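Local coordinates for protein acetyltransferase (Escherichia coli, PDB 7BYY) that probably transfers an acetyl group from acetyl-CoA to the amino group of aminoacyl-tRNA, acting as the toxin of a toxin-antitoxin system, at residues Pro11-Pro25 against Ala56-Ile68. The protein carries 1 engineered substitution. Residues are numbered along the deposited sequence; the frame is centred on the assembly and turned at random.
Sequences PIVLSCNYQSDITYP and AKALIDRQSGELI
Strand 13-17 runs antiparallel to strand 56-61, and Leu14 and Cys16 exchange paired backbone hydrogen bonds with Ile60 and Ala58. Tyr18 N to Ala56 O (3.0 Å) adds a bond at one end, and Arg62 N to Ile12 O one at the other. Beyond it, Arg62 NE reaches Pro11 O at 2.8 Å, which lies in the guanidinium plane. The side chain gets there by running extended and then bending at chi3 (46°). Its CB also packs on Leu14 CG. In the GNAT fold this is the N-terminal edge of the central sheet: 13-17 is outermost within the chain, and 56-61 hairpins into strand 67-79. One face, with Val13 and Leu59, turns to helix 114-132. Here Val13 CG1 meets Ile68 CD1 at 3.8 Å, and Leu59 CD2 lies against Leu14 O. On the other face, Ile60 CD1 sits over the centre of the Tyr24 ring, 3.4 Å from its centroid, in a CH-pi contact. Ile22 CG2 lies over the opposite ring face, offset toward the rim. The chain past Tyr24 rejoins the hairpin through Leu67 N to Pro25 O (2.9 Å). In the turn, Asp61 OD2 accepts Ser64 N, an Asx motif, and Ser64 OG from the opposite carboxylate face.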
loop_
_atom_site.group_PDB
_atom_site.type_symbol
_atom_site.label_atom_id
_atom_site.label_comp_id
_atom_site.label_asym_id
_atom_site.label_seq_id
_atom_site.Cartn_x
_atom_site.Cartn_y
_atom_site.Cartn_z
ATOM N N PRO A 11 20.397 22.882 -3.848
ATOM C CA PRO A 11 19.617 22.758 -2.613
ATOM C C PRO A 11 20.506 22.426 -1.427
ATOM O O PRO A 11 21.545 21.774 -1.556
ATOM C CB PRO A 11 18.644 21.612 -2.919
ATOM C CG PRO A 11 19.312 20.828 -4.001
ATOM C CD PRO A 11 20.061 21.835 -4.826
ATOM N N ILE A 12 20.083 22.889 -0.256
ATOM C CA ILE A 12 20.886 22.728 0.951
ATOM C C ILE A 12 20.609 21.394 1.632
ATOM O O ILE A 12 21.537 20.716 2.079
ATOM C CB ILE A 12 20.639 23.919 1.898
ATOM C CG1 ILE A 12 21.056 25.221 1.215
ATOM C CG2 ILE A 12 21.402 23.737 3.196
ATOM C CD1 ILE A 12 22.392 25.133 0.500
ATOM N N VAL A 13 19.344 20.994 1.715
ATOM C CA VAL A 13 18.966 19.694 2.250
ATOM C C VAL A 13 18.442 18.834 1.109
ATOM O O VAL A 13 17.920 19.337 0.108
ATOM C CB VAL A 13 17.922 19.809 3.381
ATOM C CG1 VAL A 13 18.369 20.837 4.409
ATOM C CG2 VAL A 13 16.553 20.166 2.821
ATOM N N LEU A 14 18.594 17.521 1.264
ATOM C CA LEU A 14 18.190 16.559 0.252
ATOM C C LEU A 14 17.223 15.548 0.850
ATOM O O LEU A 14 17.326 15.183 2.025
ATOM C CB LEU A 14 19.402 15.825 -0.342
ATOM C CG LEU A 14 20.530 16.696 -0.900
ATOM C CD1 LEU A 14 21.632 15.832 -1.495
ATOM C CD2 LEU A 14 19.994 17.682 -1.930
ATOM N N SER A 15 16.275 15.105 0.028
ATOM C CA SER A 15 15.329 14.065 0.404
ATOM C C SER A 15 15.754 12.754 -0.242
ATOM O O SER A 15 15.961 12.696 -1.460
ATOM C CB SER A 15 13.909 14.440 -0.023
ATOM O OG SER A 15 12.960 13.520 0.492
ATOM N N CYS A 16 15.895 11.710 0.571
ATOM C CA CYS A 16 16.360 10.417 0.092
ATOM C C CYS A 16 15.525 9.307 0.704
ATOM O O CYS A 16 15.127 9.391 1.869
ATOM C CB CYS A 16 17.840 10.181 0.440
ATOM S SG CYS A 16 18.954 11.570 0.106
ATOM N N ASN A 17 15.257 8.272 -0.089
ATOM C CA ASN A 17 14.769 7.014 0.460
ATOM C C ASN A 17 15.908 6.341 1.208
ATOM O O ASN A 17 16.935 6.006 0.609
ATOM C CB ASN A 17 14.248 6.108 -0.652
ATOM C CG ASN A 17 12.817 6.413 -1.031
ATOM O OD1 ASN A 17 12.559 7.187 -1.952
ATOM N ND2 ASN A 17 11.872 5.803 -0.323
ATOM N N TYR A 18 15.742 6.160 2.515
ATOM C CA TYR A 18 16.845 5.674 3.333
ATOM C C TYR A 18 17.263 4.275 2.901
ATOM O O TYR A 18 16.428 3.377 2.759
ATOM C CB TYR A 18 16.460 5.670 4.812
ATOM C CG TYR A 18 17.480 4.955 5.661
ATOM C CD1 TYR A 18 17.230 3.682 6.157
ATOM C CD2 TYR A 18 18.710 5.539 5.941
ATOM C CE1 TYR A 18 18.168 3.016 6.921
ATOM C CE2 TYR A 18 19.654 4.881 6.702
ATOM C CZ TYR A 18 19.376 3.620 7.190
ATOM O OH TYR A 18 20.308 2.956 7.949
ATOM N N GLN A 19 18.564 4.095 2.693
ATOM C CA GLN A 19 19.140 2.804 2.344
ATOM C C GLN A 19 19.672 2.140 3.608
ATOM O O GLN A 19 20.387 2.772 4.393
ATOM C CB GLN A 19 20.259 2.961 1.313
ATOM C CG GLN A 19 19.950 3.958 0.207
ATOM C CD GLN A 19 19.661 3.285 -1.122
ATOM O OE1 GLN A 19 20.303 2.297 -1.488
ATOM N NE2 GLN A 19 18.686 3.816 -1.853
ATOM N N SER A 20 19.323 0.863 3.798
ATOM C CA SER A 20 19.690 0.158 5.021
ATOM C C SER A 20 21.195 -0.023 5.175
ATOM O O SER A 20 21.666 -0.212 6.302
ATOM C CB SER A 20 18.997 -1.205 5.068
ATOM O OG SER A 20 18.992 -1.826 3.794
ATOM N N ASP A 21 21.958 0.035 4.084
ATOM C CA ASP A 21 23.403 -0.142 4.139
ATOM C C ASP A 21 24.157 1.174 4.287
ATOM O O ASP A 21 25.382 1.194 4.127
ATOM C CB ASP A 21 23.895 -0.887 2.894
ATOM C CG ASP A 21 23.264 -0.369 1.613
ATOM O OD1 ASP A 21 22.062 -0.023 1.637
ATOM O OD2 ASP A 21 23.968 -0.313 0.580
ATOM N N ILE A 22 23.460 2.263 4.601
ATOM C CA ILE A 22 24.064 3.581 4.743
ATOM C C ILE A 22 23.858 4.057 6.175
ATOM O O ILE A 22 22.795 3.838 6.764
ATOM C CB ILE A 22 23.463 4.580 3.729
ATOM C CG1 ILE A 22 23.883 4.203 2.305
ATOM C CG2 ILE A 22 23.865 6.017 4.055
ATOM C CD1 ILE A 22 25.300 4.608 1.957
ATOM N N THR A 23 24.888 4.687 6.741
ATOM C CA THR A 23 24.821 5.286 8.071
ATOM C C THR A 23 25.277 6.734 7.963
ATOM O O THR A 23 26.461 6.999 7.735
ATOM C CB THR A 23 25.685 4.524 9.075
ATOM O OG1 THR A 23 25.442 3.118 8.950
ATOM C CG2 THR A 23 25.362 4.965 10.492
ATOM N N TYR A 24 24.343 7.666 8.135
ATOM C CA TYR A 24 24.651 9.084 8.044
ATOM C C TYR A 24 25.239 9.598 9.355
ATOM O O TYR A 24 25.019 9.011 10.419
ATOM C CB TYR A 24 23.392 9.872 7.693
ATOM C CG TYR A 24 22.820 9.536 6.337
ATOM C CD1 TYR A 24 23.309 10.139 5.187
ATOM C CD2 TYR A 24 21.790 8.609 6.207
ATOM C CE1 TYR A 24 22.789 9.831 3.939
ATOM C CE2 TYR A 24 21.259 8.297 4.964
ATOM C CZ TYR A 24 21.765 8.912 3.834
ATOM O OH TYR A 24 21.247 8.606 2.595
ATOM N N PRO A 25 26.011 10.686 9.303
ATOM C CA PRO A 25 26.438 11.340 10.546
ATOM C C PRO A 25 25.236 11.752 11.382
ATOM O O PRO A 25 24.251 12.288 10.866
ATOM C CB PRO A 25 27.225 12.561 10.055
ATOM C CG PRO A 25 27.677 12.201 8.692
ATOM C CD PRO A 25 26.610 11.314 8.113
ATOM N N ALA A 56 11.427 4.278 4.724
ATOM C CA ALA A 56 11.946 5.430 5.444
ATOM C C ALA A 56 12.307 6.545 4.476
ATOM O O ALA A 56 12.895 6.300 3.417
ATOM C CB ALA A 56 13.176 5.056 6.280
ATOM N N LYS A 57 11.950 7.770 4.851
ATOM C CA LYS A 57 12.338 8.977 4.134
ATOM C C LYS A 57 13.286 9.780 5.012
ATOM O O LYS A 57 12.986 10.033 6.184
ATOM C CB LYS A 57 11.114 9.815 3.766
ATOM C CG LYS A 57 10.634 9.602 2.347
ATOM C CD LYS A 57 11.601 10.207 1.343
ATOM C CE LYS A 57 11.512 9.492 0.005
ATOM N NZ LYS A 57 10.097 9.245 -0.384
ATOM N N ALA A 58 14.423 10.177 4.448
ATOM C CA ALA A 58 15.471 10.851 5.197
ATOM C C ALA A 58 15.659 12.279 4.699
ATOM O O ALA A 58 15.452 12.578 3.520
ATOM C CB ALA A 58 16.799 10.092 5.095
ATOM N N LEU A 59 16.056 13.154 5.620
ATOM C CA LEU A 59 16.461 14.520 5.306
ATOM C C LEU A 59 17.946 14.645 5.614
ATOM O O LEU A 59 18.344 14.663 6.783
ATOM C CB LEU A 59 15.651 15.536 6.105
ATOM C CG LEU A 59 14.445 16.131 5.387
ATOM C CD1 LEU A 59 14.023 17.431 6.049
ATOM C CD2 LEU A 59 14.756 16.341 3.914
ATOM N N ILE A 60 18.760 14.734 4.568
ATOM C CA ILE A 60 20.211 14.768 4.694
ATOM C C ILE A 60 20.702 16.163 4.334
ATOM O O ILE A 60 20.186 16.794 3.403
ATOM C CB ILE A 60 20.872 13.702 3.798
ATOM C CG1 ILE A 60 20.237 12.330 4.049
ATOM C CG2 ILE A 60 22.377 13.657 4.028
ATOM C CD1 ILE A 60 20.266 11.894 5.500
ATOM N N ASP A 61 21.685 16.650 5.087
ATOM C CA ASP A 61 22.366 17.890 4.738
ATOM C C ASP A 61 23.359 17.603 3.621
ATOM O O ASP A 61 24.219 16.729 3.762
ATOM C CB ASP A 61 23.074 18.477 5.957
ATOM C CG ASP A 61 23.704 19.829 5.670
ATOM O OD1 ASP A 61 22.949 20.788 5.407
ATOM O OD2 ASP A 61 24.949 19.933 5.708
ATOM N N ARG A 62 23.238 18.326 2.506
ATOM C CA ARG A 62 24.117 18.062 1.372
ATOM C C ARG A 62 25.575 18.336 1.716
ATOM O O ARG A 62 26.470 17.636 1.230
ATOM C CB ARG A 62 23.685 18.898 0.167
ATOM C CG ARG A 62 24.514 18.664 -1.085
ATOM C CD ARG A 62 24.246 19.740 -2.121
ATOM N NE ARG A 62 24.263 21.075 -1.528
ATOM C CZ ARG A 62 25.366 21.780 -1.301
ATOM N NH1 ARG A 62 25.280 22.988 -0.755
ATOM N NH2 ARG A 62 26.553 21.283 -1.621
ATOM N N GLN A 63 25.832 19.330 2.566
ATOM C CA GLN A 63 27.206 19.702 2.882
ATOM C C GLN A 63 27.847 18.706 3.842
ATOM O O GLN A 63 28.891 18.117 3.539
ATOM C CB GLN A 63 27.240 21.116 3.470
ATOM C CG GLN A 63 28.639 21.678 3.650
ATOM C CD GLN A 63 29.404 21.757 2.343
ATOM O OE1 GLN A 63 28.878 22.219 1.328
ATOM N NE2 GLN A 63 30.652 21.299 2.360
ATOM N N SER A 64 27.229 18.499 5.004
ATOM C CA SER A 64 27.822 17.691 6.061
ATOM C C SER A 64 27.365 16.238 6.060
ATOM O O SER A 64 28.039 15.395 6.662
ATOM C CB SER A 64 27.507 18.306 7.430
ATOM O OG SER A 64 26.157 18.068 7.788
ATOM N N GLY A 65 26.242 15.924 5.415
ATOM C CA GLY A 65 25.724 14.573 5.409
ATOM C C GLY A 65 24.906 14.191 6.621
ATOM O O GLY A 65 24.435 13.048 6.692
ATOM N N GLU A 66 24.703 15.111 7.563
ATOM C CA GLU A 66 24.050 14.790 8.826
ATOM C C GLU A 66 22.577 14.447 8.625
ATOM O O GLU A 66 21.903 14.966 7.729
ATOM C CB GLU A 66 24.177 15.960 9.804
ATOM C CG GLU A 66 25.523 16.057 10.505
ATOM C CD GLU A 66 25.410 16.656 11.897
ATOM O OE1 GLU A 66 24.268 16.878 12.354
ATOM O OE2 GLU A 66 26.458 16.899 12.538
ATOM N N LEU A 67 22.079 13.563 9.486
ATOM C CA LEU A 67 20.685 13.128 9.440
ATOM C C LEU A 67 19.836 14.187 10.130
ATOM O O LEU A 67 19.825 14.291 11.358
ATOM C CB LEU A 67 20.529 11.763 10.101
ATOM C CG LEU A 67 19.120 11.164 10.096
ATOM C CD1 LEU A 67 18.570 11.086 8.679
ATOM C CD2 LEU A 67 19.114 9.793 10.755
ATOM N N ILE A 68 19.120 14.980 9.334
ATOM C CA ILE A 68 18.300 16.050 9.891
ATOM C C ILE A 68 16.973 15.501 10.396
ATOM O O ILE A 68 16.549 15.790 11.522
ATOM C CB ILE A 68 18.094 17.159 8.844
ATOM C CG1 ILE A 68 19.417 17.878 8.575
ATOM C CG2 ILE A 68 17.024 18.141 9.304
ATOM C CD1 ILE A 68 19.543 18.427 7.169
#